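Long-range contacts in TsrD (Streptomyces laurentii, PDB 5X7L), which is a small alpha-plus-beta protein of the SnoaL-like polyketide cyclase family, NTF2 clan, built round a curved antiparallel sheet and found here as two subunits: residues 23-28 / 53-58; 60-65 / 87-92; 82-87 / 102-107; 93-98 / 127-132. All blocks are in the same frame, centred on the assembly; numbering follows the deposited sequence.

Contact 1. Residues 23-28 / 53-58; sequences GDPRHL and AIRRWA
I54 on helix 47-60 is the residue that P25 and L28 meet where the chain leaves helix 6-22, which ends in a Schellman motif with G23 as its C-prime residue. The two branches of I54 divide the work. CG2 lies anti to the backbone N while CG1 stands beside it (chi1 -63°), and this spreads them toward different partners. CG2 faces the turn: it is 3.7 Å from P25 CG and 3.9 Å from G23 C, and the proline ring crosses the isoleucine side chain obliquely, over CG2 and CB. CG1 instead meets the tip of L28, whose CD1 approaches to 3.7 Å. L28 extends from chi1 -62° to a nearly straight chi2, which carries CD1 to the helix. The contact is purely apolar, and I54 and L28 also touch helix 6-22, at Y20 and A19 respectively. On the solvent side the loop is braced by its own charges. R26 grips D24 side-on, with NE and NH2 each bonded to a different carboxylate oxygen, and the NE bond uses the syn lone pair of OD1. D24 OD1 also closes an Asx turn, accepting R26 N at 3.0 Å from above the carboxylate plane.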
loop_
_atom_site.group_PDB
_atom_site.type_symbol
_atom_site.label_atom_id
_atom_site.label_comp_id
_atom_site.label_asym_id
_atom_site.label_seq_id
_atom_site.Cartn_x
_atom_site.Cartn_y
_atom_site.Cartn_z
ATOM N N GLY B 23 3.813 19.109 -12.700
ATOM C CA GLY B 23 5.265 18.998 -12.814
ATOM C C GLY B 23 5.967 20.226 -12.260
ATOM O O GLY B 23 6.943 20.706 -12.835
ATOM N N ASP B 24 5.455 20.736 -11.143
ATOM C CA ASP B 24 5.951 21.964 -10.532
ATOM C C ASP B 24 6.383 21.653 -9.103
ATOM O O ASP B 24 5.544 21.583 -8.203
ATOM C CB ASP B 24 4.864 23.045 -10.553
ATOM C CG ASP B 24 5.338 24.382 -9.998
ATOM O OD1 ASP B 24 6.459 24.461 -9.451
ATOM O OD2 ASP B 24 4.580 25.366 -10.104
ATOM N N PRO B 25 7.697 21.458 -8.889
ATOM C CA PRO B 25 8.177 21.119 -7.549
ATOM C C PRO B 25 7.847 22.151 -6.472
ATOM O O PRO B 25 7.882 21.808 -5.297
ATOM C CB PRO B 25 9.696 21.014 -7.738
ATOM C CG PRO B 25 9.878 20.694 -9.178
ATOM C CD PRO B 25 8.788 21.453 -9.881
ATOM N N ARG B 26 7.531 23.390 -6.848
ATOM C CA ARG B 26 7.240 24.418 -5.845
ATOM C C ARG B 26 6.046 24.063 -4.953
ATOM O O ARG B 26 5.995 24.472 -3.792
ATOM C CB ARG B 26 7.017 25.779 -6.505
ATOM C CG ARG B 26 8.267 26.341 -7.166
ATOM C CD ARG B 26 7.975 27.625 -7.914
ATOM N NE ARG B 26 7.040 27.390 -9.008
ATOM C CZ ARG B 26 6.665 28.307 -9.893
ATOM N NH1 ARG B 26 7.147 29.543 -9.829
ATOM N NH2 ARG B 26 5.805 27.978 -10.848
ATOM N N HIS B 27 5.098 23.293 -5.476
ATOM C CA HIS B 27 3.989 22.832 -4.647
ATOM C C HIS B 27 4.461 22.027 -3.433
ATOM O O HIS B 27 3.795 22.020 -2.393
ATOM C CB HIS B 27 3.020 21.993 -5.467
ATOM C CG HIS B 27 2.081 22.808 -6.291
ATOM N ND1 HIS B 27 1.080 23.570 -5.730
ATOM C CD2 HIS B 27 1.984 22.982 -7.629
ATOM C CE1 HIS B 27 0.407 24.183 -6.687
ATOM N NE2 HIS B 27 0.935 23.842 -7.849
ATOM N N LEU B 28 5.598 21.346 -3.560
ATOM C CA LEU B 28 6.140 20.564 -2.449
ATOM C C LEU B 28 6.535 21.432 -1.261
ATOM O O LEU B 28 6.558 20.959 -0.128
ATOM C CB LEU B 28 7.346 19.737 -2.894
ATOM C CG LEU B 28 7.063 18.698 -3.978
ATOM C CD1 LEU B 28 8.335 17.927 -4.282
ATOM C CD2 LEU B 28 5.942 17.748 -3.568
ATOM N N ALA B 53 12.439 13.793 -7.697
ATOM C CA ALA B 53 11.427 12.851 -8.174
ATOM C C ALA B 53 10.437 13.534 -9.123
ATOM O O ALA B 53 10.108 12.987 -10.176
ATOM C CB ALA B 53 10.695 12.208 -7.004
ATOM N N ILE B 54 9.979 14.732 -8.761
ATOM C CA ILE B 54 9.059 15.486 -9.620
ATOM C C ILE B 54 9.672 15.716 -10.996
ATOM O O ILE B 54 9.019 15.498 -12.014
ATOM C CB ILE B 54 8.670 16.857 -9.010
ATOM C CG1 ILE B 54 7.908 16.681 -7.692
ATOM C CG2 ILE B 54 7.843 17.680 -9.997
ATOM C CD1 ILE B 54 6.636 15.866 -7.792
ATOM N N ARG B 55 10.929 16.150 -11.023
ATOM C CA ARG B 55 11.611 16.412 -12.287
ATOM C C ARG B 55 11.751 15.139 -13.115
ATOM O O ARG B 55 11.573 15.166 -14.333
ATOM C CB ARG B 55 12.984 17.037 -12.043
ATOM C CG ARG B 55 12.924 18.403 -11.383
ATOM C CD ARG B 55 14.250 19.135 -11.502
ATOM N NE ARG B 55 15.345 18.386 -10.891
ATOM C CZ ARG B 55 15.662 18.422 -9.598
ATOM N NH1 ARG B 55 14.966 19.174 -8.750
ATOM N NH2 ARG B 55 16.677 17.697 -9.148
ATOM N N ARG B 56 12.054 14.026 -12.453
ATOM C CA ARG B 56 12.204 12.745 -13.143
ATOM C C ARG B 56 10.894 12.293 -13.780
ATOM O O ARG B 56 10.872 11.894 -14.947
ATOM C CB ARG B 56 12.721 11.667 -12.185
ATOM C CG ARG B 56 12.769 10.273 -12.794
ATOM C CD ARG B 56 13.446 9.272 -11.869
ATOM N NE ARG B 56 12.823 9.222 -10.547
ATOM C CZ ARG B 56 11.696 8.572 -10.258
ATOM N NH1 ARG B 56 11.037 7.903 -11.199
ATOM N NH2 ARG B 56 11.226 8.596 -9.016
ATOM N N TRP B 57 9.804 12.346 -13.022
ATOM C CA TRP B 57 8.505 11.944 -13.558
ATOM C C TRP B 57 8.073 12.842 -14.715
ATOM O O TRP B 57 7.505 12.365 -15.695
ATOM C CB TRP B 57 7.430 11.961 -12.476
ATOM C CG TRP B 57 7.560 10.883 -11.447
ATOM C CD1 TRP B 57 7.714 11.056 -10.105
ATOM C CD2 TRP B 57 7.527 9.466 -11.667
ATOM N NE1 TRP B 57 7.786 9.839 -9.473
ATOM C CE2 TRP B 57 7.675 8.846 -10.410
ATOM C CE3 TRP B 57 7.396 8.661 -12.805
ATOM C CZ2 TRP B 57 7.688 7.459 -10.256
ATOM C CZ3 TRP B 57 7.410 7.281 -12.652
ATOM C CH2 TRP B 57 7.557 6.695 -11.385
ATOM N N ALA B 58 8.354 14.138 -14.596
ATOM C CA ALA B 58 8.002 15.103 -15.639
ATOM C C ALA B 58 8.705 14.800 -16.961
ATOM O O ALA B 58 8.203 15.152 -18.031
ATOM C CB ALA B 58 8.329 16.519 -15.183
#

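Contact 2. Residues 60-65 / 87-92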
loop_
_atom_site.group_PDB
_atom_site.type_symbol
_atom_site.label_atom_id
_atom_site.label_comp_id
_atom_site.label_asym_id
_atom_site.label_seq_id
_atom_site.Cartn_x
_atom_site.Cartn_y
_atom_site.Cartn_z
ATOM N N THR B 60 9.891 11.498 -17.773
ATOM C CA THR B 60 9.735 10.096 -18.175
ATOM C C THR B 60 8.283 9.662 -18.403
ATOM O O THR B 60 8.039 8.564 -18.905
ATOM C CB THR B 60 10.372 9.151 -17.140
ATOM O OG1 THR B 60 9.728 9.322 -15.872
ATOM C CG2 THR B 60 11.864 9.436 -17.002
ATOM N N VAL B 61 7.335 10.516 -18.027
ATOM C CA VAL B 61 5.916 10.221 -18.187
ATOM C C VAL B 61 5.223 11.378 -18.896
ATOM O O VAL B 61 5.383 12.536 -18.512
ATOM C CB VAL B 61 5.232 9.973 -16.829
ATOM C CG1 VAL B 61 3.732 9.740 -17.007
ATOM C CG2 VAL B 61 5.870 8.787 -16.124
ATOM N N GLU B 62 4.471 11.060 -19.943
ATOM C CA GLU B 62 3.592 12.031 -20.587
ATOM C C GLU B 62 2.164 11.820 -20.098
ATOM O O GLU B 62 1.789 10.709 -19.731
ATOM C CB GLU B 62 3.674 11.912 -22.108
ATOM C CG GLU B 62 4.968 12.493 -22.665
ATOM C CD GLU B 62 5.136 12.298 -24.162
ATOM O OE1 GLU B 62 4.257 11.687 -24.804
ATOM O OE2 GLU B 62 6.166 12.755 -24.700
ATOM N N ASP B 63 1.373 12.893 -20.099
ATOM C CA ASP B 63 -0.014 12.844 -19.632
ATOM C C ASP B 63 -0.106 12.266 -18.221
ATOM O O ASP B 63 -0.997 11.475 -17.916
ATOM C CB ASP B 63 -0.885 12.030 -20.600
ATOM C CG ASP B 63 -2.366 12.126 -20.278
ATOM O OD1 ASP B 63 -2.825 13.223 -19.892
ATOM O OD2 ASP B 63 -3.071 11.104 -20.391
ATOM N N LEU B 64 0.824 12.664 -17.361
ATOM C CA LEU B 64 0.849 12.173 -15.993
ATOM C C LEU B 64 -0.426 12.583 -15.268
ATOM O O LEU B 64 -0.853 13.738 -15.345
ATOM C CB LEU B 64 2.076 12.710 -15.253
ATOM C CG LEU B 64 2.348 12.132 -13.859
ATOM C CD1 LEU B 64 3.836 12.176 -13.562
ATOM C CD2 LEU B 64 1.572 12.868 -12.772
ATOM N N SER B 65 -1.032 11.629 -14.570
ATOM C CA SER B 65 -2.164 11.921 -13.704
ATOM C C SER B 65 -2.005 11.213 -12.369
ATOM O O SER B 65 -1.757 10.007 -12.318
ATOM C CB SER B 65 -3.481 11.504 -14.361
ATOM O OG SER B 65 -4.579 11.756 -13.499
ATOM N N ARG B 87 1.712 7.901 -19.822
ATOM C CA ARG B 87 2.375 7.156 -20.882
ATOM C C ARG B 87 3.874 7.189 -20.630
ATOM O O ARG B 87 4.453 8.260 -20.455
ATOM C CB ARG B 87 2.067 7.735 -22.265
ATOM C CG ARG B 87 2.618 6.870 -23.389
ATOM C CD ARG B 87 2.265 7.400 -24.766
ATOM N NE ARG B 87 0.827 7.386 -25.026
ATOM C CZ ARG B 87 0.128 6.319 -25.406
ATOM N NH1 ARG B 87 0.718 5.137 -25.570
ATOM N NH2 ARG B 87 -1.179 6.437 -25.625
ATOM N N GLN B 88 4.497 6.015 -20.614
ATOM C CA GLN B 88 5.931 5.928 -20.367
ATOM C C GLN B 88 6.736 6.340 -21.593
ATOM O O GLN B 88 6.642 5.700 -22.639
ATOM C CB GLN B 88 6.338 4.512 -19.968
ATOM C CG GLN B 88 7.840 4.406 -19.749
ATOM C CD GLN B 88 8.336 2.989 -19.551
ATOM O OE1 GLN B 88 7.752 2.031 -20.068
ATOM N NE2 GLN B 88 9.440 2.849 -18.821
ATOM N N VAL B 89 7.547 7.387 -21.455
ATOM C CA VAL B 89 8.426 7.826 -22.544
ATOM C C VAL B 89 9.909 7.850 -22.150
ATOM O O VAL B 89 10.764 8.155 -22.978
ATOM C CB VAL B 89 8.008 9.214 -23.083
ATOM C CG1 VAL B 89 6.590 9.152 -23.645
ATOM C CG2 VAL B 89 8.130 10.287 -22.005
ATOM N N GLY B 90 10.205 7.528 -20.894
ATOM C CA GLY B 90 11.579 7.391 -20.423
ATOM C C GLY B 90 11.668 6.212 -19.474
ATOM O O GLY B 90 10.644 5.630 -19.123
ATOM N N PRO B 91 12.890 5.841 -19.052
ATOM C CA PRO B 91 13.039 4.708 -18.136
ATOM C C PRO B 91 12.323 4.945 -16.813
ATOM O O PRO B 91 12.399 6.043 -16.259
ATOM C CB PRO B 91 14.555 4.622 -17.918
ATOM C CG PRO B 91 15.154 5.336 -19.082
ATOM C CD PRO B 91 14.189 6.430 -19.417
ATOM N N ILE B 92 11.624 3.926 -16.328
ATOM C CA ILE B 92 10.931 3.995 -15.047
ATOM C C ILE B 92 11.333 2.798 -14.199
ATOM O O ILE B 92 11.014 1.661 -14.545
ATOM C CB ILE B 92 9.397 3.998 -15.218
ATOM C CG1 ILE B 92 8.936 5.271 -15.935
ATOM C CG2 ILE B 92 8.711 3.869 -13.859
ATOM C CD1 ILE B 92 7.467 5.271 -16.306
HETATM O O HOH W 1 11.010 7.603 -14.009
#
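T60 O accepts two backbone donors across the contact, V89 N at 2.9 Å and the more bent G90 N at 3.1 Å. Both arrive from the same face of its carbonyl plane, V89 N from well above that plane and G90 N at a smaller tilt. Next along the chain, E62 and R87 form an antiparallel hydrogen-bonded pair: E62 N to R87 O and R87 N to E62 O are both 2.8 Å. Between these bonds V61 and Q88 make the non-hydrogen-bonded pair, with V61 CA also touching R87 O. The V61 side chain crosses I92 at about a right angle, CG2 meeting I92 CD1 at 3.9 Å, while E62 crosses V89 in the same manner. With E62 CG beside its own backbone N (chi1 -75°) and the chain extended beyond, the carboxylate carbon CD comes within 3.5 Å of V89 CG1. A water donates both to T60 OG1, at 2.8 Å, and to P91 O, linking the helix end to the loop.

Farther out, T60 OG1 is hydrogen-bonded to R56 O on helix 47-60, and I92 packs on W57. Q88 braces the loop from within, its NE2 donating to G90 O, while its OE1 pairs with S98 OG. R87 NH1 turns to G99 O. The contact thus joins the far ends of the hairpin of strands 61-74 and 77-88, largely through four backbone hydrogen bonds. T60 O lies where the helix end meets the loop after strand 77-88, and its two N-H donors would be expected to polarise that carbonyl.

Contact 3. Residues 82-87 / 102-107; sequences MTFSGR and FSVGLI
F84 N donates to V104 O at 2.8 Å, and V104 N returns a bond to F84 O. M82 with L106 and G86 with F102 are the other hydrogen-bonded pairs. At the non-hydrogen-bonded pair S85 and S103, the CA atoms close to 4.1 Å, and S85 CA lies 3.2 Å from F102 O. F102 CG lies between the backbone N and the carbonyl carbon (chi1 65°), which swings the ring back over the neighbouring strand: one face has G86 N 3.7 Å above its centre. F84 meets this ring obliquely, planes at 59°, with F102 CE2 over one face of F84, offset toward the rim. These are central strands 77-88 and 101-113 of the curved antiparallel sheet typical of the NTF2 fold, and M82, F84, F102, V104 and L106 line the same face. There W57 of helix 47-60 meets the F84 ring edge-to-face, and an isopropyl alcohol molecule lies about 4 Å from the F84 side chain. L106 CD2 packs on F84 CB, while its CD1 meets selenomethionine M82 CE at 3.7 Å. Across the other face, T83 CG2 sits 3.5 Å from S103 OG, and T83 OG1 bonds to D69.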
loop_
_atom_site.group_PDB
_atom_site.type_symbol
_atom_site.label_atom_id
_atom_site.label_comp_id
_atom_site.label_asym_id
_atom_site.label_seq_id
_atom_site.Cartn_x
_atom_site.Cartn_y
_atom_site.Cartn_z
HETATM N N MSE B 82 -4.014 6.379 -3.853
HETATM C CA MSE B 82 -3.970 7.145 -5.095
HETATM C C MSE B 82 -3.879 6.245 -6.306
HETATM O O MSE B 82 -3.550 5.058 -6.201
HETATM C CB MSE B 82 -2.777 8.108 -5.069
HETATM C CG MSE B 82 -2.939 9.190 -4.006
HETATM SE SE MSE B 82 -1.345 10.292 -3.776
HETATM C CE MSE B 82 -0.308 9.026 -2.722
ATOM N N THR B 83 -4.189 6.830 -7.461
ATOM C CA THR B 83 -4.033 6.186 -8.757
ATOM C C THR B 83 -3.068 7.028 -9.589
ATOM O O THR B 83 -3.221 8.246 -9.686
ATOM C CB THR B 83 -5.383 6.043 -9.483
ATOM O OG1 THR B 83 -6.240 5.191 -8.717
ATOM C CG2 THR B 83 -5.195 5.433 -10.864
ATOM N N PHE B 84 -2.085 6.360 -10.186
ATOM C CA PHE B 84 -0.996 6.997 -10.919
ATOM C C PHE B 84 -1.007 6.460 -12.343
ATOM O O PHE B 84 -0.898 5.247 -12.550
ATOM C CB PHE B 84 0.321 6.675 -10.209
ATOM C CG PHE B 84 1.552 7.216 -10.879
ATOM C CD1 PHE B 84 1.664 8.561 -11.198
ATOM C CD2 PHE B 84 2.634 6.381 -11.127
ATOM C CE1 PHE B 84 2.818 9.050 -11.786
ATOM C CE2 PHE B 84 3.789 6.866 -11.713
ATOM C CZ PHE B 84 3.881 8.201 -12.045
ATOM N N SER B 85 -1.165 7.347 -13.321
ATOM C CA SER B 85 -1.284 6.921 -14.712
ATOM C C SER B 85 -0.557 7.874 -15.646
ATOM O O SER B 85 -0.201 8.991 -15.268
ATOM C CB SER B 85 -2.756 6.810 -15.123
ATOM O OG SER B 85 -3.393 8.075 -15.096
ATOM N N GLY B 86 -0.359 7.423 -16.878
ATOM C CA GLY B 86 0.319 8.216 -17.889
ATOM C C GLY B 86 0.822 7.342 -19.011
ATOM O O GLY B 86 0.408 6.189 -19.142
ATOM N N ARG B 87 1.712 7.901 -19.822
ATOM C CA ARG B 87 2.375 7.156 -20.882
ATOM C C ARG B 87 3.874 7.189 -20.630
ATOM O O ARG B 87 4.453 8.260 -20.455
ATOM C CB ARG B 87 2.067 7.735 -22.265
ATOM C CG ARG B 87 2.618 6.870 -23.389
ATOM C CD ARG B 87 2.265 7.400 -24.766
ATOM N NE ARG B 87 0.827 7.386 -25.026
ATOM C CZ ARG B 87 0.128 6.319 -25.406
ATOM N NH1 ARG B 87 0.718 5.137 -25.570
ATOM N NH2 ARG B 87 -1.179 6.437 -25.625
ATOM N N PHE B 102 0.009 3.318 -18.735
ATOM C CA PHE B 102 -0.066 2.559 -17.495
ATOM C C PHE B 102 -1.039 3.236 -16.544
ATOM O O PHE B 102 -1.305 4.432 -16.659
ATOM C CB PHE B 102 1.315 2.436 -16.835
ATOM C CG PHE B 102 1.886 3.749 -16.377
ATOM C CD1 PHE B 102 2.671 4.514 -17.228
ATOM C CD2 PHE B 102 1.628 4.227 -15.098
ATOM C CE1 PHE B 102 3.192 5.726 -16.812
ATOM C CE2 PHE B 102 2.144 5.441 -14.679
ATOM C CZ PHE B 102 2.928 6.191 -15.537
ATOM N N SER B 103 -1.566 2.458 -15.608
ATOM C CA SER B 103 -2.353 2.986 -14.507
ATOM C C SER B 103 -2.200 2.014 -13.352
ATOM O O SER B 103 -2.560 0.841 -13.481
ATOM C CB SER B 103 -3.823 3.141 -14.893
ATOM O OG SER B 103 -4.556 3.686 -13.808
ATOM N N VAL B 104 -1.642 2.492 -12.243
ATOM C CA VAL B 104 -1.412 1.644 -11.077
ATOM C C VAL B 104 -1.831 2.337 -9.794
ATOM O O VAL B 104 -1.835 3.565 -9.697
ATOM C CB VAL B 104 0.070 1.212 -10.948
ATOM C CG1 VAL B 104 0.455 0.298 -12.098
ATOM C CG2 VAL B 104 0.995 2.420 -10.872
ATOM N N GLY B 105 -2.163 1.526 -8.799
ATOM C CA GLY B 105 -2.514 2.037 -7.491
ATOM C C GLY B 105 -1.311 2.118 -6.573
ATOM O O GLY B 105 -0.317 1.398 -6.733
ATOM N N LEU B 106 -1.406 3.014 -5.599
ATOM C CA LEU B 106 -0.406 3.120 -4.550
ATOM C C LEU B 106 -1.088 3.601 -3.282
ATOM O O LEU B 106 -2.176 4.188 -3.330
ATOM C CB LEU B 106 0.724 4.072 -4.963
ATOM C CG LEU B 106 0.323 5.531 -5.229
ATOM C CD1 LEU B 106 1.420 6.505 -4.816
ATOM C CD2 LEU B 106 -0.103 5.770 -6.671
ATOM N N ILE B 107 -0.454 3.323 -2.151
ATOM C CA ILE B 107 -0.878 3.874 -0.874
ATOM C C ILE B 107 0.354 4.441 -0.183
ATOM O O ILE B 107 1.345 3.732 0.000
ATOM C CB ILE B 107 -1.556 2.825 0.028
ATOM C CG1 ILE B 107 -2.774 2.216 -0.675
ATOM C CG2 ILE B 107 -1.949 3.460 1.358
ATOM C CD1 ILE B 107 -3.379 1.027 0.046
#

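Contact 4. Residues 93-98 / 127-132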
loop_
_atom_site.group_PDB
_atom_site.type_symbol
_atom_site.label_atom_id
_atom_site.label_comp_id
_atom_site.label_asym_id
_atom_site.label_seq_id
_atom_site.Cartn_x
_atom_site.Cartn_y
_atom_site.Cartn_z
ATOM N N LEU B 93 12.036 3.060 -13.098
ATOM C CA LEU B 93 12.393 2.027 -12.123
ATOM C C LEU B 93 12.998 0.780 -12.772
ATOM O O LEU B 93 12.623 -0.348 -12.448
ATOM C CB LEU B 93 11.164 1.646 -11.290
ATOM C CG LEU B 93 10.462 2.811 -10.585
ATOM C CD1 LEU B 93 9.150 2.350 -9.970
ATOM C CD2 LEU B 93 11.359 3.443 -9.526
ATOM N N GLY B 94 13.926 0.995 -13.701
ATOM C CA GLY B 94 14.613 -0.101 -14.372
ATOM C C GLY B 94 13.927 -0.627 -15.622
ATOM O O GLY B 94 14.476 -1.483 -16.313
ATOM N N ILE B 95 12.730 -0.120 -15.912
ATOM C CA ILE B 95 11.973 -0.526 -17.096
ATOM C C ILE B 95 12.292 0.414 -18.255
ATOM O O ILE B 95 12.023 1.609 -18.164
ATOM C CB ILE B 95 10.448 -0.490 -16.843
ATOM C CG1 ILE B 95 10.074 -1.318 -15.608
ATOM C CG2 ILE B 95 9.692 -0.978 -18.076
ATOM C CD1 ILE B 95 8.667 -1.055 -15.102
ATOM N N PRO B 96 12.859 -0.116 -19.352
ATOM C CA PRO B 96 13.133 0.737 -20.512
ATOM C C PRO B 96 11.859 1.371 -21.081
ATOM O O PRO B 96 10.771 0.809 -20.941
ATOM C CB PRO B 96 13.759 -0.230 -21.524
ATOM C CG PRO B 96 14.302 -1.347 -20.698
ATOM C CD PRO B 96 13.344 -1.493 -19.555
ATOM N N ALA B 97 11.998 2.534 -21.708
ATOM C CA ALA B 97 10.848 3.273 -22.233
ATOM C C ALA B 97 10.050 2.445 -23.242
ATOM O O ALA B 97 10.564 2.070 -24.294
ATOM C CB ALA B 97 11.303 4.581 -22.865
ATOM N N SER B 98 8.788 2.174 -22.915
ATOM C CA SER B 98 7.935 1.308 -23.731
ATOM C C SER B 98 7.002 2.070 -24.664
ATOM O O SER B 98 6.462 1.493 -25.609
ATOM C CB SER B 98 7.080 0.420 -22.830
ATOM O OG SER B 98 6.142 1.199 -22.104
ATOM N N LEU B 127 4.433 -4.691 -9.614
ATOM C CA LEU B 127 4.258 -5.863 -10.468
ATOM C C LEU B 127 3.329 -5.518 -11.632
ATOM O O LEU B 127 3.613 -5.849 -12.784
ATOM C CB LEU B 127 3.704 -7.051 -9.675
ATOM C CG LEU B 127 3.533 -8.352 -10.473
ATOM C CD1 LEU B 127 4.863 -8.853 -11.029
ATOM C CD2 LEU B 127 2.880 -9.421 -9.612
ATOM N N GLY B 128 2.228 -4.838 -11.324
ATOM C CA GLY B 128 1.298 -4.372 -12.344
ATOM C C GLY B 128 1.949 -3.394 -13.305
ATOM O O GLY B 128 1.708 -3.448 -14.507
ATOM N N LEU B 129 2.776 -2.496 -12.776
ATOM C CA LEU B 129 3.499 -1.541 -13.611
ATOM C C LEU B 129 4.405 -2.265 -14.611
ATOM O O LEU B 129 4.411 -1.945 -15.803
ATOM C CB LEU B 129 4.318 -0.582 -12.745
ATOM C CG LEU B 129 4.988 0.579 -13.479
ATOM C CD1 LEU B 129 3.951 1.528 -14.068
ATOM C CD2 LEU B 129 5.936 1.316 -12.543
ATOM N N HIS B 130 5.158 -3.247 -14.122
ATOM C CA HIS B 130 6.023 -4.053 -14.984
ATOM C C HIS B 130 5.240 -4.779 -16.069
ATOM O O HIS B 130 5.663 -4.826 -17.225
ATOM C CB HIS B 130 6.811 -5.067 -14.157
ATOM C CG HIS B 130 8.052 -4.505 -13.540
ATOM N ND1 HIS B 130 8.025 -3.600 -12.502
ATOM C CD2 HIS B 130 9.359 -4.718 -13.822
ATOM C CE1 HIS B 130 9.263 -3.283 -12.168
ATOM N NE2 HIS B 130 10.091 -3.946 -12.954
ATOM N N ARG B 131 4.098 -5.345 -15.693
ATOM C CA ARG B 131 3.265 -6.064 -16.653
ATOM C C ARG B 131 2.692 -5.135 -17.718
ATOM O O ARG B 131 2.716 -5.458 -18.904
ATOM C CB ARG B 131 2.151 -6.820 -15.932
ATOM C CG ARG B 131 2.649 -8.130 -15.351
ATOM C CD ARG B 131 1.622 -8.818 -14.478
ATOM N NE ARG B 131 2.144 -10.081 -13.960
ATOM C CZ ARG B 131 1.661 -10.721 -12.899
ATOM N NH1 ARG B 131 0.634 -10.222 -12.220
ATOM N NH2 ARG B 131 2.212 -11.866 -12.512
ATOM N N GLN B 132 2.198 -3.977 -17.300
ATOM C CA GLN B 132 1.613 -3.027 -18.239
ATOM C C GLN B 132 2.647 -2.438 -19.191
ATOM O O GLN B 132 2.341 -2.167 -20.354
ATOM C CB GLN B 132 0.910 -1.906 -17.484
ATOM C CG GLN B 132 -0.312 -2.371 -16.723
ATOM C CD GLN B 132 -0.848 -1.292 -15.814
ATOM O OE1 GLN B 132 -0.746 -0.113 -16.122
ATOM N NE2 GLN B 132 -1.408 -1.686 -14.681
#
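The loop between strands 77-88 and 101-113 folds against the C-terminal helix 126-132, and a CH-pi contact between I95 and H130 lies at the heart of the meeting. I95 CD1 stands 3.6 Å from the centroid of the imidazole, only 7° off the ring normal, so the methyl sits squarely over the face. Its nearest ring atom is H130 ND1 at 3.7 Å, and I95 CG1 lies over the same face, nearer H130 NE2, at 3.7 Å. I95 has CG1 beside its backbone N (chi1 -54°) and a nearly straight chi2 of 166°, which extends the ethyl branch toward the helix. H130 meets it by leaning out from the helix with CG anti to its own carbonyl carbon.

H130 ND1 is hydrogen-bonded to L126 O, one turn back in the helix, and this bond should hold the imidazole at a fixed rotation beneath the isoleucine. L129, one residue earlier, completes the apolar surface. L93 CD1 meets L129 CD2 at 4.2 Å, and I95 CD1 lies 4.3 Å from L129 CG, so the isoleucine methyl touches both helix residues. L129 also packs on F102 and V104 of strand 101-113, joining loop and helix to the sheet. H130 further packs on L127 of the second subunit, which puts H130 in the interface between the subunits. The loop between two strands thus rests on the short helix that follows the last strand, at one end of the curved sheet of this SnoaL-like, NTF2-clan fold.

Overall arrangement
Contacts 1 to 3 are joined through helix 47-60 and the sheet. W57, within contact 1, packs on L64 and I92 of contact 2 and on F84 of contact 3. Contact 1 closes before the others open. Contacts 2 and 3 share R87 and strand 77-88, and their centres lie about 11 Å apart; their segments alternate along the chain. Contact 4 follows contact 2, touching it through Q88 OE1 and S98 OG, but interleaves with contact 3, at about 12 Å between centres, bonded by S103 N to Q132 OE1. Contacts 1 and 4 are the farthest apart, about 21 Å between centres. Helices 47-60 and 126-132 are thus both tied to the sheet, and contacts 3 and 4 also reach the second subunit.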